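Local coordinates for protein XRE family transcriptional regulator (Enterobacter cloacae subsp. cloacae, PDB 6B8W) that probably acts as a DNA-binding transcription factor, of which this chain is the cupin domain, a beta barrel with a manganese site, at residues K16-I22 / F87-Y93; E51-D55 / G66-A70. All blocks are in the same frame, centred on the assembly; numbering follows the deposited sequence. Where two conformers were deposited one is given.

From the N terminus the chain passes strand 3-7 and then enters residues 16-22, whose partner, 87-93, comes only near the C terminus; interaction 1 therefore closes a loop holding most of the domain, strand to strand within one sheet. Well within that loop, 51-55 turns back through strand 57-61 to 66-70, so interaction 2 closes a much shorter one, entirely enclosed by the first. It joins the four-stranded sheet to strand 66-70, outermost in the five-stranded sheet within this chain. The two contacts illustrate two ways of joining strands, by backbone bonds within a sheet and by side chains between sheets.

Interaction 1. Residues K16-I22 / F87-Y93; sequences KFDHFSI and FHSLIHY
Leu90 and His19 meet in the densely packed part of this antiparallel strand pair, on the face that also bears Phe17. The leucine is shared: its CG stands over the centre of the His19 ring, 4.1 Å from the centroid, while its CB meets the edge of Phe17. His19 and His88 form an offset edge-to-face pair, planes 71° apart. Phe17 CD1 lies above His92, 3.4 Å from His92 CE1. On the opposite face, Ile22 CB, in the conformer described, lies over the Phe87 ring, 3.9 Å from its centroid. The ring reaches this position because Phe87 CG sits between its own backbone N and carbonyl carbon (chi1 63°), which turns the phenyl group beneath the isoleucine. Between the strands, the backbone ladder is regular, with paired bonds at Asp18 and Ile91, Phe20 and Ser89, and Ile22 and Phe87.

The end at Lys16, Asp18 and Tyr93 is more polar and faces solvent more, each of the three being partly exposed. There Tyr93 OH donates to the anti lone pair of Asp18 OD2 at 2.7 Å, the carboxylate turned 78° from the ring, and a water lies within hydrogen-bonding distance of Lys16 O and Tyr93 O.

Ser89 OG bonds Glu41, whereas His92 NE2 bonds His92 of the second subunit, whose Leu90 also packs on Phe17 and His19. Strand 3-7 flanks 17-24 and strand 40-47 flanks 85-92, placing this pair inside the five-stranded antiparallel sheet of the cupin barrel.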
loop_
_atom_site.group_PDB
_atom_site.type_symbol
_atom_site.label_atom_id
_atom_site.label_comp_id
_atom_site.label_asym_id
_atom_site.label_seq_id
_atom_site.Cartn_x
_atom_site.Cartn_y
_atom_site.Cartn_z
ATOM N N LYS A 16 0.789 1.328 15.276
ATOM C CA LYS A 16 -0.140 0.195 15.519
ATOM C C LYS A 16 -0.684 -0.204 14.164
ATOM O O LYS A 16 -1.889 -0.155 13.913
ATOM C CB LYS A 16 -1.268 0.549 16.484
ATOM C CG LYS A 16 -0.816 0.709 17.925
ATOM C CD LYS A 16 -2.018 0.895 18.841
ATOM C CE LYS A 16 -1.618 0.909 20.306
ATOM N NZ LYS A 16 -1.080 -0.408 20.749
ATOM N N PHE A 17 0.235 -0.625 13.305
ATOM C CA PHE A 17 -0.056 -0.829 11.891
ATOM C C PHE A 17 0.716 -1.997 11.278
ATOM O O PHE A 17 1.906 -2.154 11.518
ATOM C CB PHE A 17 0.291 0.505 11.191
ATOM C CG PHE A 17 0.366 0.442 9.687
ATOM C CD1 PHE A 17 -0.777 0.276 8.925
ATOM C CD2 PHE A 17 1.587 0.647 9.024
ATOM C CE1 PHE A 17 -0.710 0.249 7.530
ATOM C CE2 PHE A 17 1.653 0.633 7.634
ATOM C CZ PHE A 17 0.505 0.437 6.886
ATOM N N ASP A 18 -0.011 -2.841 10.546
ATOM C CA ASP A 18 0.554 -3.944 9.787
ATOM C C ASP A 18 0.246 -3.687 8.323
ATOM O O ASP A 18 -0.749 -3.062 7.979
ATOM C CB ASP A 18 -0.025 -5.304 10.221
ATOM C CG ASP A 18 0.850 -6.044 11.212
ATOM O OD1 ASP A 18 2.094 -5.905 11.162
ATOM O OD2 ASP A 18 0.286 -6.833 12.011
ATOM N N HIS A 19 1.103 -4.197 7.462
ATOM C CA HIS A 19 0.986 -3.995 6.026
ATOM C C HIS A 19 1.450 -5.322 5.401
ATOM O O HIS A 19 2.637 -5.667 5.456
ATOM C CB HIS A 19 1.918 -2.861 5.632
ATOM C CG HIS A 19 1.721 -2.357 4.246
ATOM N ND1 HIS A 19 2.080 -1.084 3.870
ATOM C CD2 HIS A 19 1.142 -2.919 3.161
ATOM C CE1 HIS A 19 1.765 -0.899 2.597
ATOM N NE2 HIS A 19 1.207 -2.001 2.141
ATOM N N PHE A 20 0.507 -6.060 4.838
ATOM C CA PHE A 20 0.774 -7.347 4.270
ATOM C C PHE A 20 0.629 -7.331 2.772
ATOM O O PHE A 20 -0.213 -6.627 2.228
ATOM C CB PHE A 20 -0.238 -8.370 4.822
ATOM C CG PHE A 20 -0.197 -8.514 6.305
ATOM C CD1 PHE A 20 0.859 -9.192 6.915
ATOM C CD2 PHE A 20 -1.209 -7.995 7.099
ATOM C CE1 PHE A 20 0.908 -9.331 8.295
ATOM C CE2 PHE A 20 -1.172 -8.135 8.476
ATOM C CZ PHE A 20 -0.109 -8.805 9.077
ATOM N N SER A 21 1.439 -8.151 2.122
ATOM C CA SER A 21 1.380 -8.362 0.696
ATOM C C SER A 21 0.913 -9.811 0.533
ATOM O O SER A 21 1.585 -10.744 1.014
ATOM C CB SER A 21 2.754 -8.160 0.075
ATOM O OG SER A 21 2.701 -8.501 -1.288
ATOM N N ILE A 22 -0.190 -9.993 -0.186
ATOM C CA ILE A 22 -0.825 -11.301 -0.320
ATOM C C ILE A 22 -1.030 -11.687 -1.773
ATOM O O ILE A 22 -1.484 -10.878 -2.572
ATOM C CB ILE A 22 -2.194 -11.267 0.385
ATOM C CG1 ILE A 22 -2.011 -10.871 1.864
ATOM C CG2 ILE A 22 -2.933 -12.601 0.236
ATOM C CD1 ILE A 22 -3.303 -10.698 2.634
ATOM N N PHE A 87 -2.514 -8.470 -3.790
ATOM C CA PHE A 87 -3.119 -7.315 -3.148
ATOM C C PHE A 87 -2.412 -7.018 -1.848
ATOM O O PHE A 87 -1.616 -7.816 -1.375
ATOM C CB PHE A 87 -4.629 -7.489 -2.952
ATOM C CG PHE A 87 -5.019 -8.626 -2.044
ATOM C CD1 PHE A 87 -5.128 -9.918 -2.536
ATOM C CD2 PHE A 87 -5.315 -8.393 -0.710
ATOM C CE1 PHE A 87 -5.506 -10.958 -1.709
ATOM C CE2 PHE A 87 -5.697 -9.428 0.132
ATOM C CZ PHE A 87 -5.802 -10.719 -0.364
ATOM N N HIS A 88 -2.628 -5.818 -1.329
ATOM C CA HIS A 88 -2.105 -5.470 -0.020
ATOM C C HIS A 88 -3.252 -5.371 0.943
ATOM O O HIS A 88 -4.351 -4.928 0.578
ATOM C CB HIS A 88 -1.374 -4.126 0.047
ATOM C CG HIS A 88 -0.121 -4.048 -0.753
ATOM N ND1 HIS A 88 0.535 -2.852 -0.966
ATOM C CD2 HIS A 88 0.577 -4.988 -1.428
ATOM C CE1 HIS A 88 1.599 -3.067 -1.715
ATOM N NE2 HIS A 88 1.640 -4.350 -2.024
ATOM N N SER A 89 -2.984 -5.771 2.178
ATOM C CA SER A 89 -3.938 -5.682 3.258
ATOM C C SER A 89 -3.275 -4.852 4.339
ATOM O O SER A 89 -2.244 -5.240 4.873
ATOM C CB SER A 89 -4.303 -7.072 3.771
ATOM O OG SER A 89 -5.015 -6.989 4.994
ATOM N N LEU A 90 -3.851 -3.692 4.628
ATOM C CA LEU A 90 -3.338 -2.810 5.660
ATOM C C LEU A 90 -4.255 -2.915 6.854
ATOM O O LEU A 90 -5.469 -2.887 6.702
ATOM C CB LEU A 90 -3.317 -1.364 5.184
ATOM C CG LEU A 90 -2.310 -0.975 4.094
ATOM C CD1 LEU A 90 -2.580 -1.661 2.776
ATOM C CD2 LEU A 90 -2.417 0.528 3.919
ATOM N N ILE A 91 -3.670 -3.026 8.037
ATOM C CA ILE A 91 -4.442 -3.156 9.260
ATOM C C ILE A 91 -4.034 -2.094 10.264
ATOM O O ILE A 91 -2.875 -2.006 10.592
ATOM C CB ILE A 91 -4.219 -4.533 9.919
ATOM C CG1 ILE A 91 -4.571 -5.691 8.961
ATOM C CG2 ILE A 91 -5.010 -4.625 11.216
ATOM C CD1 ILE A 91 -6.050 -5.849 8.656
ATOM N N HIS A 92 -4.991 -1.284 10.713
ATOM C CA HIS A 92 -4.761 -0.299 11.772
ATOM C C HIS A 92 -5.490 -0.821 13.027
ATOM O O HIS A 92 -6.717 -0.999 13.017
ATOM C CB HIS A 92 -5.265 1.091 11.369
ATOM C CG HIS A 92 -4.375 1.794 10.393
ATOM N ND1 HIS A 92 -4.421 1.556 9.038
ATOM C CD2 HIS A 92 -3.414 2.734 10.581
ATOM C CE1 HIS A 92 -3.511 2.307 8.435
ATOM N NE2 HIS A 92 -2.893 3.035 9.348
ATOM N N TYR A 93 -4.728 -1.091 14.084
ATOM C CA TYR A 93 -5.283 -1.613 15.329
ATOM C C TYR A 93 -5.665 -0.420 16.228
ATOM O O TYR A 93 -4.996 0.616 16.194
ATOM C CB TYR A 93 -4.288 -2.567 15.994
ATOM C CG TYR A 93 -3.791 -3.719 15.105
ATOM C CD1 TYR A 93 -4.476 -4.938 15.020
ATOM C CD2 TYR A 93 -2.629 -3.585 14.364
ATOM C CE1 TYR A 93 -4.004 -5.978 14.221
ATOM C CE2 TYR A 93 -2.144 -4.618 13.563
ATOM C CZ TYR A 93 -2.825 -5.814 13.495
ATOM O OH TYR A 93 -2.298 -6.826 12.674
HETATM O O HOH W 1 -3.544 2.132 14.237
#

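Interaction 2. Residues E51-D55 / G66-A70; sequences EMKID and GVRFA
Val67 opens the contact from the strand 66-70, reaching tip to tip toward Ile54 across the barrel interior. Both its methyls meet the same atom: Val67 CG1 is 3.7 Å and Val67 CG2 3.8 Å from Ile54 CD1. Arg68, next along, turns the opposite way, and its guanidinium group forms a salt bridge with Asp12 of the second subunit. Phe69 returns to the interior and presents a ring face to Ile54, whose CD1 stands 4.1 Å from the ring centroid, displaced toward the rim. One terminal methyl thus fills the angle between valine and phenylalanine, carried there by an extended isoleucine chain (chi2 162°). Farther round the same ring, Met52 CE approaches Phe69 CZ at 3.9 Å; bends at chi2 and chi3 fold the thioether so that its methyl, rather than sulfur, leads.

The axes of the short strand segments come no closer than 9.6 Å, and no hydrogen bond crosses between them. Phe69 also meets His75 edge-to-face and packs on Glu41, while Met52 touches Tyr77; these three bind manganese in this protein, though this chain holds none here. The purely apolar chemistry implies that methyl and ring packing joins the two sheets and probably backs one side of the manganese site.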
loop_
_atom_site.group_PDB
_atom_site.type_symbol
_atom_site.label_atom_id
_atom_site.label_comp_id
_atom_site.label_asym_id
_atom_site.label_seq_id
_atom_site.Cartn_x
_atom_site.Cartn_y
_atom_site.Cartn_z
ATOM N N GLU A 51 -11.915 -10.552 -5.652
ATOM C CA GLU A 51 -13.276 -10.470 -5.178
ATOM C C GLU A 51 -13.215 -10.350 -3.644
ATOM O O GLU A 51 -12.500 -11.112 -2.995
ATOM C CB GLU A 51 -14.069 -11.701 -5.599
ATOM C CG GLU A 51 -14.353 -11.758 -7.083
ATOM C CD GLU A 51 -15.005 -13.072 -7.511
ATOM O OE1 GLU A 51 -14.670 -14.146 -6.944
ATOM O OE2 GLU A 51 -15.813 -13.041 -8.475
ATOM N N MET A 52 -13.922 -9.368 -3.090
ATOM C CA MET A 52 -14.007 -9.152 -1.645
ATOM C C MET A 52 -15.454 -9.291 -1.207
ATOM O O MET A 52 -16.347 -8.687 -1.814
ATOM C CB MET A 52 -13.569 -7.740 -1.232
ATOM C CG MET A 52 -12.082 -7.472 -1.238
ATOM S SD MET A 52 -11.126 -8.516 -0.138
ATOM C CE MET A 52 -11.818 -8.078 1.457
ATOM N N LYS A 53 -15.665 -10.040 -0.137
ATOM C CA LYS A 53 -16.975 -10.198 0.446
ATOM C C LYS A 53 -16.931 -9.358 1.723
ATOM O O LYS A 53 -16.186 -9.668 2.640
ATOM C CB LYS A 53 -17.291 -11.648 0.777
ATOM C CG LYS A 53 -18.738 -11.849 1.164
ATOM C CD LYS A 53 -19.042 -13.294 1.511
ATOM C CE LYS A 53 -20.537 -13.480 1.725
ATOM N NZ LYS A 53 -20.829 -14.908 2.010
ATOM N N ILE A 54 -17.738 -8.309 1.761
ATOM C CA ILE A 54 -17.783 -7.358 2.871
ATOM C C ILE A 54 -19.259 -7.081 3.132
ATOM O O ILE A 54 -20.031 -6.872 2.185
ATOM C CB ILE A 54 -17.061 -6.050 2.464
ATOM C CG1 ILE A 54 -15.562 -6.304 2.290
ATOM C CG2 ILE A 54 -17.286 -4.946 3.490
ATOM C CD1 ILE A 54 -14.843 -5.245 1.504
ATOM N N ASP A 55 -19.648 -7.084 4.406
ATOM C CA ASP A 55 -21.042 -6.910 4.808
ATOM C C ASP A 55 -21.953 -7.915 4.089
ATOM O O ASP A 55 -23.077 -7.583 3.709
ATOM C CB ASP A 55 -21.520 -5.452 4.580
ATOM C CG ASP A 55 -20.735 -4.436 5.421
ATOM O OD1 ASP A 55 -20.398 -4.750 6.577
ATOM O OD2 ASP A 55 -20.453 -3.316 4.930
ATOM N N GLY A 66 -9.447 0.035 -4.197
ATOM C CA GLY A 66 -9.415 -0.395 -2.821
ATOM C C GLY A 66 -10.697 -0.194 -2.057
ATOM O O GLY A 66 -11.633 0.419 -2.546
ATOM N N VAL A 67 -10.724 -0.735 -0.849
ATOM C CA VAL A 67 -11.865 -0.616 0.027
ATOM C C VAL A 67 -11.368 -0.565 1.457
ATOM O O VAL A 67 -10.410 -1.265 1.816
ATOM C CB VAL A 67 -12.872 -1.777 -0.189
ATOM C CG1 VAL A 67 -12.212 -3.142 -0.028
ATOM C CG2 VAL A 67 -14.069 -1.648 0.752
ATOM N N ARG A 68 -12.004 0.290 2.253
ATOM C CA ARG A 68 -11.706 0.454 3.668
ATOM C C ARG A 68 -12.897 -0.090 4.425
ATOM O O ARG A 68 -14.034 0.280 4.131
ATOM C CB ARG A 68 -11.556 1.927 3.987
ATOM C CG ARG A 68 -11.189 2.265 5.419
ATOM C CD ARG A 68 -11.330 3.762 5.576
ATOM N NE ARG A 68 -10.889 4.316 6.848
ATOM C CZ ARG A 68 -11.589 4.289 7.982
ATOM N NH1 ARG A 68 -12.757 3.649 8.054
ATOM N NH2 ARG A 68 -11.095 4.880 9.066
ATOM N N PHE A 69 -12.654 -0.932 5.430
ATOM C CA PHE A 69 -13.760 -1.530 6.154
ATOM C C PHE A 69 -13.374 -2.014 7.541
ATOM O O PHE A 69 -12.192 -2.019 7.920
ATOM C CB PHE A 69 -14.327 -2.685 5.330
ATOM C CG PHE A 69 -13.311 -3.758 5.030
ATOM C CD1 PHE A 69 -12.462 -3.650 3.937
ATOM C CD2 PHE A 69 -13.184 -4.855 5.864
ATOM C CE1 PHE A 69 -11.510 -4.630 3.678
ATOM C CE2 PHE A 69 -12.247 -5.846 5.608
ATOM C CZ PHE A 69 -11.408 -5.739 4.516
ATOM N N ALA A 70 -14.407 -2.401 8.295
ATOM C CA ALA A 70 -14.267 -2.904 9.647
ATOM C C ALA A 70 -13.678 -4.306 9.586
ATOM O O ALA A 70 -14.349 -5.245 9.160
ATOM C CB ALA A 70 -15.623 -2.919 10.346
#